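Local coordinates for protein DNA double-strand break repair nuclease NurA (Sulfolobus solfataricus, PDB 2YGK) that degrades DNA ends as a manganese-dependent nuclease and, probably acting with the helicase HerA, promotes resection of the 5' strand in double-strand break repair, at residues Thr51-Ser61 with Ala73-Asn83; Lys87-Ile95 with Leu115-Lys126. One frame throughout, in Å; residues are numbered along the deposited sequence.

Interaction 1. Residues Thr51-Ser61 with Ala73-Asn83; sequences TCKFVAIDGGS and AVGAESVIGDN. With MN (manganese (II) ion), chain C.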
ATOM      1  N   THR A  51     -16.953  23.932  28.352  1.00 72.04           N
ATOM      2  CA  THR A  51     -15.711  23.903  29.123  1.00 73.62           C
ATOM      3  C   THR A  51     -15.264  22.497  29.463  1.00 71.67           C
ATOM      4  O   THR A  51     -15.683  21.950  30.491  1.00 73.80           O
ATOM      5  CB  THR A  51     -15.866  24.607  30.471  1.00 76.46           C
ATOM      6  OG1 THR A  51     -16.273  25.964  30.255  1.00 80.39           O
ATOM      7  CG2 THR A  51     -14.528  24.558  31.263  1.00 77.80           C
ATOM      8  N   CYS A  52     -14.381  21.938  28.652  1.00 68.33           N
ATOM      9  CA  CYS A  52     -14.007  20.544  28.787  1.00 66.01           C
ATOM     10  C   CYS A  52     -12.758  20.252  27.924  1.00 63.14           C
ATOM     11  O   CYS A  52     -12.660  20.703  26.780  1.00 62.23           O
ATOM     12  CB  CYS A  52     -15.205  19.680  28.384  1.00 64.66           C
ATOM     13  SG  CYS A  52     -14.794  18.001  27.982  1.00 64.55           S
ATOM     14  N   LYS A  53     -11.806  19.517  28.480  1.00 61.02           N
ATOM     15  CA  LYS A  53     -10.473  19.451  27.912  1.00 58.91           C
ATOM     16  C   LYS A  53     -10.230  18.131  27.220  1.00 54.87           C
ATOM     17  O   LYS A  53     -10.451  17.069  27.791  1.00 53.69           O
ATOM     18  CB  LYS A  53      -9.414  19.696  28.991  1.00 61.28           C
ATOM     19  CG  LYS A  53      -8.963  21.132  29.110  1.00 65.00           C
ATOM     20  CD  LYS A  53      -8.004  21.272  30.285  1.00 72.66           C
ATOM     21  CE  LYS A  53      -7.310  22.639  30.345  1.00 76.45           C
ATOM     22  NZ  LYS A  53      -8.328  23.680  30.724  1.00 79.23           N
ATOM     23  N   PHE A  54      -9.762  18.231  25.980  1.00 51.76           N
ATOM     24  CA  PHE A  54      -9.493  17.086  25.130  1.00 48.63           C
ATOM     25  C   PHE A  54      -8.030  17.057  24.822  1.00 47.88           C
ATOM     26  O   PHE A  54      -7.468  18.093  24.430  1.00 48.97           O
ATOM     27  CB  PHE A  54     -10.235  17.225  23.812  1.00 47.38           C
ATOM     28  CG  PHE A  54     -11.724  17.254  23.962  1.00 47.00           C
ATOM     29  CD1 PHE A  54     -12.455  16.077  23.958  1.00 45.34           C
ATOM     30  CD2 PHE A  54     -12.389  18.460  24.136  1.00 47.27           C
ATOM     31  CE1 PHE A  54     -13.838  16.108  24.115  1.00 46.17           C
ATOM     32  CE2 PHE A  54     -13.767  18.496  24.272  1.00 48.68           C
ATOM     33  CZ  PHE A  54     -14.494  17.309  24.274  1.00 47.12           C
ATOM     34  N   VAL A  55      -7.405  15.885  25.005  1.00 45.78           N
ATOM     35  CA  VAL A  55      -6.056  15.644  24.517  1.00 43.50           C
ATOM     36  C   VAL A  55      -6.224  14.753  23.300  1.00 40.98           C
ATOM     37  O   VAL A  55      -6.732  13.640  23.409  1.00 41.06           O
ATOM     38  CB  VAL A  55      -5.150  14.940  25.574  1.00 44.43           C
ATOM     39  CG1 VAL A  55      -3.776  14.570  24.960  1.00 42.93           C
ATOM     40  CG2 VAL A  55      -4.964  15.804  26.797  1.00 45.42           C
ATOM     41  N   ALA A  56      -5.778  15.217  22.142  1.00 39.12           N
ATOM     42  CA  ALA A  56      -5.816  14.417  20.919  1.00 36.60           C
ATOM     43  C   ALA A  56      -4.406  13.917  20.548  1.00 36.17           C
ATOM     44  O   ALA A  56      -3.436  14.613  20.723  1.00 35.72           O
ATOM     45  CB  ALA A  56      -6.375  15.227  19.788  1.00 35.65           C
ATOM     46  N   ILE A  57      -4.333  12.702  20.022  1.00 35.19           N
ATOM     47  CA  ILE A  57      -3.110  12.138  19.577  1.00 35.33           C
ATOM     48  C   ILE A  57      -3.323  11.642  18.173  1.00 35.22           C
ATOM     49  O   ILE A  57      -4.305  10.913  17.922  1.00 34.63           O
ATOM     50  CB  ILE A  57      -2.655  10.942  20.448  1.00 36.40           C
ATOM     51  CG1 ILE A  57      -2.313  11.389  21.896  1.00 38.49           C
ATOM     52  CG2 ILE A  57      -1.400  10.256  19.834  1.00 35.15           C
ATOM     53  CD1 ILE A  57      -3.365  11.006  22.923  1.00 39.48           C
ATOM     54  N   ASP A  58      -2.401  12.030  17.270  1.00 35.24           N
ATOM     55  CA  ASP A  58      -2.269  11.383  15.974  1.00 34.92           C
ATOM     56  C   ASP A  58      -0.828  11.159  15.583  1.00 34.63           C
ATOM     57  O   ASP A  58       0.111  11.735  16.214  1.00 35.90           O
ATOM     58  CB  ASP A  58      -2.946  12.215  14.881  1.00 35.65           C
ATOM     59  CG  ASP A  58      -3.447  11.354  13.729  1.00 37.68           C
ATOM     60  OD1 ASP A  58      -2.999  10.224  13.551  1.00 39.46           O
ATOM     61  OD2 ASP A  58      -4.374  11.778  13.027  1.00 48.62           O
ATOM     62  N   GLY A  59      -0.638  10.410  14.489  1.00 32.52           N
ATOM     63  CA  GLY A  59       0.706  10.080  14.036  1.00 32.32           C
ATOM     64  C   GLY A  59       0.890  10.096  12.543  1.00 31.62           C
ATOM     65  O   GLY A  59      -0.093  10.021  11.777  1.00 31.30           O
ATOM     66  N   GLY A  60       2.159  10.199  12.139  1.00 31.28           N
ATOM     67  CA  GLY A  60       2.550  10.290  10.734  1.00 31.05           C
ATOM     68  C   GLY A  60       3.798   9.478  10.534  1.00 31.44           C
ATOM     69  O   GLY A  60       4.569   9.311  11.478  1.00 30.47           O
ATOM     70  N   SER A  61       4.000   8.992   9.308  1.00 32.04           N
ATOM     71  CA  SER A  61       5.108   8.118   9.001  1.00 33.96           C
ATOM     72  C   SER A  61       5.315   7.947   7.507  1.00 34.93           C
ATOM     73  O   SER A  61       4.423   8.196   6.734  1.00 34.98           O
ATOM     74  CB  SER A  61       4.848   6.708   9.537  1.00 33.96           C
ATOM     75  OG  SER A  61       4.065   6.016   8.571  1.00 36.62           O
ATOM     76  N   ALA A  73      10.728   7.555   8.743  1.00 42.90           N
ATOM     77  CA  ALA A  73      10.552   8.598   9.706  1.00 41.55           C
ATOM     78  C   ALA A  73       9.163   8.437  10.262  1.00 39.81           C
ATOM     79  O   ALA A  73       8.204   8.312   9.519  1.00 38.93           O
ATOM     80  CB  ALA A  73      10.714   9.936   9.041  1.00 41.50           C
ATOM     81  N   VAL A  74       9.061   8.438  11.576  1.00 39.72           N
ATOM     82  CA  VAL A  74       7.780   8.368  12.273  1.00 38.60           C
ATOM     83  C   VAL A  74       7.705   9.547  13.226  1.00 39.30           C
ATOM     84  O   VAL A  74       8.753  10.050  13.690  1.00 40.51           O
ATOM     85  CB  VAL A  74       7.681   7.092  13.126  1.00 38.75           C
ATOM     86  CG1 VAL A  74       7.578   5.842  12.235  1.00 38.84           C
ATOM     87  CG2 VAL A  74       8.879   7.015  14.086  1.00 38.01           C
ATOM     88  N   GLY A  75       6.480   9.962  13.545  1.00 38.06           N
ATOM     89  CA  GLY A  75       6.269  11.033  14.483  1.00 38.41           C
ATOM     90  C   GLY A  75       4.849  11.017  15.043  1.00 37.52           C
ATOM     91  O   GLY A  75       3.896  10.701  14.354  1.00 36.48           O
ATOM     92  N   ALA A  76       4.712  11.361  16.306  1.00 38.04           N
ATOM     93  CA  ALA A  76       3.400  11.478  16.889  1.00 38.34           C
ATOM     94  C   ALA A  76       3.376  12.740  17.743  1.00 39.25           C
ATOM     95  O   ALA A  76       4.418  13.204  18.226  1.00 40.78           O
ATOM     96  CB  ALA A  76       3.040  10.220  17.700  1.00 38.15           C
ATOM     97  N   GLU A  77       2.188  13.295  17.893  1.00 38.71           N
ATOM     98  CA  GLU A  77       1.991  14.486  18.668  1.00 40.30           C
ATOM     99  C   GLU A  77       0.733  14.380  19.514  1.00 39.95           C
ATOM    100  O   GLU A  77      -0.283  13.893  19.054  1.00 38.59           O
ATOM    101  CB  GLU A  77       1.861  15.649  17.706  1.00 41.10           C
ATOM    102  CG  GLU A  77       1.700  16.991  18.364  1.00 44.77           C
ATOM    103  CD  GLU A  77       1.775  18.108  17.366  1.00 48.89           C
ATOM    104  OE1 GLU A  77       0.817  18.432  16.725  1.00 51.17           O
ATOM    105  OE2 GLU A  77       2.801  18.699  17.161  1.00 52.31           O
ATOM    106  N   SER A  78       0.820  14.829  20.759  1.00 41.63           N
ATOM    107  CA  SER A  78      -0.350  15.057  21.590  1.00 42.10           C
ATOM    108  C   SER A  78      -0.685  16.556  21.528  1.00 43.17           C
ATOM    109  O   SER A  78       0.203  17.415  21.424  1.00 44.29           O
ATOM    110  CB  SER A  78      -0.134  14.592  23.052  1.00 43.17           C
ATOM    111  OG  SER A  78       0.899  15.340  23.681  1.00 44.59           O
ATOM    112  N   VAL A  79      -1.979  16.834  21.581  1.00 43.29           N
ATOM    113  CA  VAL A  79      -2.510  18.173  21.454  1.00 44.68           C
ATOM    114  C   VAL A  79      -3.617  18.350  22.497  1.00 46.12           C
ATOM    115  O   VAL A  79      -4.560  17.547  22.540  1.00 44.44           O
ATOM    116  CB  VAL A  79      -3.093  18.391  20.036  1.00 43.13           C
ATOM    117  CG1 VAL A  79      -3.986  19.582  20.017  1.00 43.97           C
ATOM    118  CG2 VAL A  79      -1.992  18.552  19.031  1.00 41.98           C
ATOM    119  N   ILE A  80      -3.476  19.381  23.342  1.00 49.11           N
ATOM    120  CA  ILE A  80      -4.532  19.748  24.290  1.00 51.00           C
ATOM    121  C   ILE A  80      -5.416  20.863  23.726  1.00 52.00           C
ATOM    122  O   ILE A  80      -4.912  21.903  23.301  1.00 53.03           O
ATOM    123  CB  ILE A  80      -3.964  20.158  25.688  1.00 53.53           C
ATOM    124  CG1 ILE A  80      -5.073  20.139  26.751  1.00 54.68           C
ATOM    125  CG2 ILE A  80      -3.300  21.548  25.647  1.00 55.20           C
ATOM    126  CD1 ILE A  80      -4.597  19.715  28.139  1.00 56.49           C
ATOM    127  N   GLY A  81      -6.734  20.634  23.731  1.00 52.35           N
ATOM    128  CA  GLY A  81      -7.721  21.634  23.273  1.00 53.33           C
ATOM    129  C   GLY A  81      -8.980  21.830  24.132  1.00 54.48           C
ATOM    130  O   GLY A  81      -9.538  20.879  24.670  1.00 52.92           O
ATOM    131  N   ASP A  82      -9.409  23.083  24.262  1.00 57.16           N
ATOM    132  CA  ASP A  82     -10.739  23.399  24.781  1.00 59.31           C
ATOM    133  C   ASP A  82     -11.284  24.630  24.085  1.00 61.18           C
ATOM    134  O   ASP A  82     -10.657  25.161  23.166  1.00 61.27           O
ATOM    135  CB  ASP A  82     -10.760  23.577  26.319  1.00 60.93           C
ATOM    136  CG  ASP A  82      -9.877  24.722  26.808  1.00 65.47           C
ATOM    137  OD1 ASP A  82      -9.050  25.254  26.043  1.00 69.34           O
ATOM    138  OD2 ASP A  82      -9.983  25.098  27.993  1.00 71.17           O
ATOM    139  N   ASN A  83     -12.486  25.020  24.494  1.00 63.38           N
ATOM    140  CA  ASN A  83     -13.067  26.316  24.180  1.00 66.36           C
ATOM    141  C   ASN A  83     -12.022  27.406  23.965  1.00 67.72           C
ATOM    142  O   ASN A  83     -12.009  28.061  22.929  1.00 67.64           O
ATOM    143  CB  ASN A  83     -14.005  26.751  25.328  1.00 68.77           C
ATOM    144  CG  ASN A  83     -15.241  25.879  25.430  1.00 71.34           C
ATOM    145  OD1 ASN A  83     -15.404  24.902  24.661  1.00 74.43           O
ATOM    146  ND2 ASN A  83     -16.121  26.203  26.390  1.00 75.79           N
TER
HETATM  147 MN    MN C1336      -3.454   8.453  11.994  1.00115.93          MN

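Interaction 2. Residues Lys87-Ile95 with Leu115-Lys126; sequences KTLSEDGQI and LELSLALRDGSK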
ATOM      1  N   LYS A  87      -3.241  23.814  22.042  1.00 56.39           N
ATOM      2  CA  LYS A  87      -1.768  23.860  21.939  1.00 57.27           C
ATOM      3  C   LYS A  87      -1.183  22.466  22.017  1.00 55.38           C
ATOM      4  O   LYS A  87      -1.731  21.608  22.702  1.00 54.33           O
ATOM      5  CB  LYS A  87      -1.139  24.729  23.037  1.00 60.13           C
ATOM      6  CG  LYS A  87      -0.894  24.022  24.369  1.00 62.61           C
ATOM      7  CD  LYS A  87      -0.425  24.955  25.473  1.00 68.42           C
ATOM      8  CE  LYS A  87      -0.751  24.366  26.869  1.00 71.55           C
ATOM      9  NZ  LYS A  87       0.205  24.816  27.946  1.00 75.90           N
ATOM     10  N   THR A  88      -0.051  22.255  21.333  1.00 55.23           N
ATOM     11  CA  THR A  88       0.692  20.978  21.382  1.00 53.78           C
ATOM     12  C   THR A  88       1.313  20.766  22.751  1.00 54.35           C
ATOM     13  O   THR A  88       1.775  21.703  23.374  1.00 55.57           O
ATOM     14  CB  THR A  88       1.825  20.903  20.355  1.00 53.23           C
ATOM     15  OG1 THR A  88       2.585  22.097  20.437  1.00 57.17           O
ATOM     16  CG2 THR A  88       1.295  20.792  18.964  1.00 52.71           C
ATOM     17  N   LEU A  89       1.295  19.516  23.193  1.00 53.20           N
ATOM     18  CA  LEU A  89       1.804  19.136  24.476  1.00 55.01           C
ATOM     19  C   LEU A  89       3.146  18.489  24.285  1.00 55.73           C
ATOM     20  O   LEU A  89       4.139  19.038  24.674  1.00 57.38           O
ATOM     21  CB  LEU A  89       0.848  18.156  25.147  1.00 54.12           C
ATOM     22  CG  LEU A  89      -0.184  18.702  26.126  1.00 54.23           C
ATOM     23  CD1 LEU A  89      -1.196  17.613  26.337  1.00 52.11           C
ATOM     24  CD2 LEU A  89       0.489  19.132  27.431  1.00 56.76           C
ATOM     25  N   SER A  90       3.154  17.316  23.666  1.00 55.51           N
ATOM     26  CA  SER A  90       4.380  16.588  23.375  1.00 56.51           C
ATOM     27  C   SER A  90       4.502  16.303  21.885  1.00 56.40           C
ATOM     28  O   SER A  90       3.502  16.258  21.168  1.00 55.40           O
ATOM     29  CB  SER A  90       4.374  15.269  24.121  1.00 56.04           C
ATOM     30  OG  SER A  90       4.149  15.487  25.495  1.00 57.95           O
ATOM     31  N   GLU A  91       5.742  16.146  21.442  1.00 58.84           N
ATOM     32  CA  GLU A  91       6.097  15.614  20.124  1.00 59.44           C
ATOM     33  C   GLU A  91       7.120  14.500  20.331  1.00 60.36           C
ATOM     34  O   GLU A  91       8.009  14.594  21.159  1.00 61.69           O
ATOM     35  CB  GLU A  91       6.721  16.688  19.228  1.00 60.99           C
ATOM     36  CG  GLU A  91       5.843  17.909  18.939  1.00 64.14           C
ATOM     37  CD  GLU A  91       6.121  19.101  19.860  1.00 71.54           C
ATOM     38  OE1 GLU A  91       6.188  18.948  21.118  1.00 75.78           O
ATOM     39  OE2 GLU A  91       6.264  20.218  19.309  1.00 76.70           O
ATOM     40  N   ASP A  92       6.992  13.447  19.556  1.00 60.36           N
ATOM     41  CA  ASP A  92       7.765  12.249  19.762  1.00 61.56           C
ATOM     42  C   ASP A  92       7.907  11.633  18.385  1.00 60.96           C
ATOM     43  O   ASP A  92       6.908  11.381  17.722  1.00 60.01           O
ATOM     44  CB  ASP A  92       7.007  11.322  20.703  1.00 61.47           C
ATOM     45  CG  ASP A  92       7.894  10.329  21.411  1.00 64.96           C
ATOM     46  OD1 ASP A  92       8.984   9.974  20.895  1.00 70.97           O
ATOM     47  OD2 ASP A  92       7.492   9.883  22.508  1.00 67.71           O
ATOM     48  N   GLY A  93       9.145  11.437  17.944  1.00 62.27           N
ATOM     49  CA  GLY A  93       9.412  10.930  16.605  1.00 61.68           C
ATOM     50  C   GLY A  93      10.870  10.601  16.341  1.00 62.89           C
ATOM     51  O   GLY A  93      11.758  11.289  16.806  1.00 63.50           O
ATOM     52  N   GLN A  94      11.082   9.546  15.558  1.00 63.03           N
ATOM     53  CA  GLN A  94      12.403   9.097  15.138  1.00 64.68           C
ATOM     54  C   GLN A  94      12.549   9.034  13.605  1.00 63.24           C
ATOM     55  O   GLN A  94      11.581   8.747  12.909  1.00 62.03           O
ATOM     56  CB  GLN A  94      12.657   7.706  15.729  1.00 65.84           C
ATOM     57  CG  GLN A  94      14.124   7.222  15.613  1.00 69.80           C
ATOM     58  CD  GLN A  94      14.573   6.489  16.873  1.00 75.17           C
ATOM     59  OE1 GLN A  94      13.792   5.722  17.456  1.00 79.48           O
ATOM     60  NE2 GLN A  94      15.811   6.735  17.315  1.00 76.88           N
ATOM     61  N   ILE A  95      13.760   9.312  13.104  1.00 63.34           N
ATOM     62  CA  ILE A  95      14.191   8.942  11.730  1.00 62.35           C
ATOM     63  C   ILE A  95      15.158   7.770  11.803  1.00 62.30           C
ATOM     64  O   ILE A  95      15.949   7.676  12.725  1.00 63.77           O
ATOM     65  CB  ILE A  95      14.954  10.066  11.026  1.00 63.30           C
ATOM     66  CG1 ILE A  95      14.101  11.326  10.905  1.00 63.57           C
ATOM     67  CG2 ILE A  95      15.383   9.634   9.634  1.00 63.47           C
ATOM     68  CD1 ILE A  95      14.885  12.539  10.419  1.00 65.34           C
ATOM     69  N   LEU A 115       4.153   5.071  19.203  1.00 39.46           N
ATOM     70  CA  LEU A 115       4.452   6.396  19.742  1.00 39.04           C
ATOM     71  C   LEU A 115       3.170   7.138  20.099  1.00 38.64           C
ATOM     72  O   LEU A 115       3.112   7.855  21.118  1.00 40.37           O
ATOM     73  CB  LEU A 115       5.270   7.234  18.765  1.00 38.38           C
ATOM     74  CG  LEU A 115       6.694   6.748  18.465  1.00 40.36           C
ATOM     75  CD1 LEU A 115       7.318   7.646  17.386  1.00 41.94           C
ATOM     76  CD2 LEU A 115       7.566   6.714  19.698  1.00 39.89           C
ATOM     77  N   GLU A 116       2.143   6.981  19.263  1.00 37.10           N
ATOM     78  CA  GLU A 116       0.829   7.525  19.567  1.00 35.88           C
ATOM     79  C   GLU A 116       0.379   6.993  20.914  1.00 36.17           C
ATOM     80  O   GLU A 116       0.140   7.757  21.842  1.00 36.02           O
ATOM     81  CB  GLU A 116      -0.205   7.130  18.505  1.00 34.64           C
ATOM     82  CG  GLU A 116      -0.051   7.856  17.222  1.00 36.52           C
ATOM     83  CD  GLU A 116      -0.922   7.335  16.083  1.00 36.86           C
ATOM     84  OE1 GLU A 116      -2.136   7.297  16.194  1.00 39.41           O
ATOM     85  OE2 GLU A 116      -0.381   6.996  15.035  1.00 39.92           O
ATOM     86  N   LEU A 117       0.270   5.671  21.015  1.00 36.34           N
ATOM     87  CA  LEU A 117      -0.273   5.063  22.218  1.00 37.28           C
ATOM     88  C   LEU A 117       0.592   5.408  23.408  1.00 39.91           C
ATOM     89  O   LEU A 117       0.057   5.668  24.477  1.00 41.03           O
ATOM     90  CB  LEU A 117      -0.376   3.555  22.096  1.00 37.59           C
ATOM     91  CG  LEU A 117      -1.250   2.971  20.968  1.00 35.24           C
ATOM     92  CD1 LEU A 117      -0.919   1.477  20.947  1.00 32.12           C
ATOM     93  CD2 LEU A 117      -2.810   3.273  21.098  1.00 28.03           C
ATOM     94  N   SER A 118       1.912   5.471  23.261  1.00 41.03           N
ATOM     95  CA  SER A 118       2.668   5.894  24.438  1.00 44.12           C
ATOM     96  C   SER A 118       2.458   7.374  24.814  1.00 44.21           C
ATOM     97  O   SER A 118       2.580   7.718  25.957  1.00 46.28           O
ATOM     98  CB  SER A 118       4.147   5.537  24.332  1.00 45.35           C
ATOM     99  OG  SER A 118       4.814   6.495  23.567  1.00 48.96           O
ATOM    100  N   LEU A 119       2.118   8.246  23.881  1.00 43.78           N
ATOM    101  CA  LEU A 119       1.785   9.630  24.245  1.00 44.49           C
ATOM    102  C   LEU A 119       0.402   9.693  24.905  1.00 45.21           C
ATOM    103  O   LEU A 119       0.119  10.573  25.728  1.00 46.01           O
ATOM    104  CB  LEU A 119       1.828  10.560  23.024  1.00 43.16           C
ATOM    105  CG  LEU A 119       3.211  10.852  22.440  1.00 44.51           C
ATOM    106  CD1 LEU A 119       3.162  11.679  21.177  1.00 44.58           C
ATOM    107  CD2 LEU A 119       4.003  11.591  23.463  1.00 49.27           C
ATOM    108  N   ALA A 120      -0.466   8.761  24.568  1.00 45.54           N
ATOM    109  CA  ALA A 120      -1.752   8.695  25.254  1.00 46.66           C
ATOM    110  C   ALA A 120      -1.512   8.409  26.747  1.00 49.77           C
ATOM    111  O   ALA A 120      -2.232   8.914  27.619  1.00 51.55           O
ATOM    112  CB  ALA A 120      -2.643   7.630  24.620  1.00 45.40           C
ATOM    113  N   LEU A 121      -0.500   7.613  27.064  1.00 51.87           N
ATOM    114  CA  LEU A 121      -0.171   7.374  28.457  1.00 54.86           C
ATOM    115  C   LEU A 121       0.575   8.551  29.027  1.00 57.22           C
ATOM    116  O   LEU A 121       0.352   8.926  30.173  1.00 60.35           O
ATOM    117  CB  LEU A 121       0.669   6.134  28.631  1.00 55.57           C
ATOM    118  CG  LEU A 121      -0.098   4.850  28.394  1.00 54.97           C
ATOM    119  CD1 LEU A 121       0.912   3.749  28.110  1.00 57.69           C
ATOM    120  CD2 LEU A 121      -1.000   4.469  29.580  1.00 54.62           C
ATOM    121  N   ARG A 122       1.462   9.148  28.257  1.00 57.51           N
ATOM    122  CA  ARG A 122       2.130  10.323  28.761  1.00 59.95           C
ATOM    123  C   ARG A 122       1.125  11.415  29.167  1.00 59.66           C
ATOM    124  O   ARG A 122       1.088  11.801  30.309  1.00 61.57           O
ATOM    125  CB  ARG A 122       3.145  10.865  27.762  1.00 59.91           C
ATOM    126  CG  ARG A 122       4.153  11.810  28.392  1.00 64.98           C
ATOM    127  CD  ARG A 122       5.289  12.148  27.444  1.00 70.74           C
ATOM    128  NE  ARG A 122       5.765  13.509  27.674  1.00 77.95           N
ATOM    129  CZ  ARG A 122       6.609  14.176  26.887  1.00 82.98           C
ATOM    130  NH1 ARG A 122       7.105  13.618  25.777  1.00 83.38           N
ATOM    131  NH2 ARG A 122       6.947  15.425  27.212  1.00 86.05           N
ATOM    132  N   ASP A 123       0.306  11.897  28.246  1.00 57.69           N
ATOM    133  CA  ASP A 123      -0.413  13.145  28.480  1.00 57.69           C
ATOM    134  C   ASP A 123      -1.890  12.953  28.642  1.00 56.08           C
ATOM    135  O   ASP A 123      -2.615  13.930  28.770  1.00 55.47           O
ATOM    136  CB  ASP A 123      -0.181  14.139  27.330  1.00 57.18           C
ATOM    137  CG  ASP A 123       1.305  14.400  27.053  1.00 59.39           C
ATOM    138  OD1 ASP A 123       2.080  14.688  28.000  1.00 64.94           O
ATOM    139  OD2 ASP A 123       1.691  14.340  25.875  1.00 57.42           O
ATOM    140  N   GLY A 124      -2.343  11.709  28.661  1.00 55.34           N
ATOM    141  CA  GLY A 124      -3.784  11.442  28.735  1.00 55.19           C
ATOM    142  C   GLY A 124      -4.482  12.037  29.943  1.00 56.97           C
ATOM    143  O   GLY A 124      -5.577  12.572  29.846  1.00 56.99           O
ATOM    144  N   SER A 125      -3.823  11.959  31.087  1.00 59.68           N
ATOM    145  CA  SER A 125      -4.383  12.407  32.345  1.00 61.82           C
ATOM    146  C   SER A 125      -4.497  13.915  32.425  1.00 62.26           C
ATOM    147  O   SER A 125      -5.088  14.416  33.354  1.00 63.75           O
ATOM    148  CB  SER A 125      -3.525  11.895  33.477  1.00 64.23           C
ATOM    149  OG  SER A 125      -2.172  12.060  33.129  1.00 67.04           O
ATOM    150  N   LYS A 126      -3.981  14.641  31.446  1.00 61.42           N
ATOM    151  CA  LYS A 126      -4.136  16.091  31.437  1.00 62.88           C
ATOM    152  C   LYS A 126      -5.492  16.581  30.891  1.00 61.62           C
ATOM    153  O   LYS A 126      -5.751  17.791  30.856  1.00 63.25           O
ATOM    154  CB  LYS A 126      -2.992  16.734  30.654  1.00 63.00           C
ATOM    155  CG  LYS A 126      -1.653  16.247  31.115  1.00 66.42           C
ATOM    156  CD  LYS A 126      -0.541  17.184  30.755  1.00 70.38           C
ATOM    157  CE  LYS A 126       0.803  16.700  31.338  1.00 73.51           C
ATOM    158  NZ  LYS A 126       1.302  15.468  30.686  1.00 73.21           N
TER

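Interaction 1. Residues Thr51-Ser61 with Ala73-Asn83
A beta hairpin of the RNase H-like nuclease core brings Phe54-Ser61 against Ala73-Asp82, and its first strand delivers a manganese ligand, Asp58. The short strand segments run antiparallel at 155°, and hydrogen-bonded pairs alternate with non-hydrogen-bonded ones along the ladder. Phe54 and Gly81 exchange two nearly straight bonds, Phe54 N to Gly81 O at 3.0 Å and Gly81 N to Phe54 O at 2.7 Å. Ala56 and Val79, and Gly60 and Gly75, also exchange two bonds each, one of each pair more bent. At the metal ligand the pairing is looser on one side: Asp58 N to Glu77 O is weak at 3.3 Å, whereas Glu77 N to Asp58 O is 3.1 Å.

Both strands belong to the large mixed sheet, where strand 129-133, carrying the second ligand Asp133, flanks strand 54-65 on the side away from 70-82. Asp58 has CG anti to its backbone nitrogen (chi1 -152°), and OD1 coordinates manganese at 2.4 Å. Gly59 N approaches the same oxygen from its anti side, 24° out of the carboxylate plane, at a modelled distance that is doubtfully short.

On the face bearing Val55, Ile57, Ser78 and Ile80, Val55 CG2 meets Ile80 CD1 at 4.2 Å and Ile57 CG1 lies 4.0 Å from Ser78 CB. On the face bearing Phe54, Ala56 and Val79, the Phe54 ring turns an edge to Gly81 O, which lies in its plane. Beyond the ladder, Lys53 and Asp82 run side by side in the same direction to a weak salt bridge between NZ and OD2, while Asp82 OD1 accepts Gly85 N.

Interaction 2. Residues Lys87-Ile95 with Leu115-Lys126
Asp123 OD2 is gripped by two serine hydroxyls: Ser90 OG donates to it across the contact at 2.7 Å, on the syn lone pair, and Ser78 OG of the adjacent strand is its other partner. Ser90 OG stands opposite its own carbonyl carbon (chi1 -54°), which brings it to Asp123. The second oxygen, OD1, receives Lys126 NZ at 2.9 Å on its anti lone pair, so the carboxylate is held at both oxygens. Arg122 adds a long charge interaction from NE to OD1, with that oxygen well out of the guanidinium plane. The guanidinium instead lays one face over Ser90, whose OG stands 3.1 Å above its centre; no N-H is directed at the hydroxyl.

Apolar atoms flank this polar cluster. Leu89 slides past Asp123 in the opposite direction, bringing CD1 to 3.8 Å from Asp123 CB. Farther along, Leu119 CD2 reaches Ser90 CB at 3.8 Å, while its CD1 lies 3.9 Å from Asp92 CB. Leu115 crosses Asp92 at about a right angle, and its CD1 touches Gly93 CA at 4.0 Å.

Strand 87-95 and helix segment 115-123 run nearly antiparallel at 153°. Helix 104-123 packs here against strand 85-98, outermost in the sheet of this chain, while its Leu117 and Ala120 meet helix 171-193.

Overall arrangement
Interactions 1 and 2 draw on neighbouring strands of one sheet, 70-82 in interaction 1 and 85-98 in interaction 2, and their centres lie about 7 Å apart. Two polar links join them directly: the Ser78 hydroxyl at Asp123, and Ala76 N to Asp92 O at 2.6 Å, a probable hydrogen bond. Ser78 also takes Ser90 N on its hydroxyl, tying the hairpin to the outer strand. Only interaction 1 supplies a metal ligand; the nearest side-chain atoms of Asp58 and Asp133 are about 3 Å apart. Interaction 2 stands farther back, the Leu119 side chain being about 9 Å from that of Asp58 and the Leu115 side chain about 11 Å from manganese.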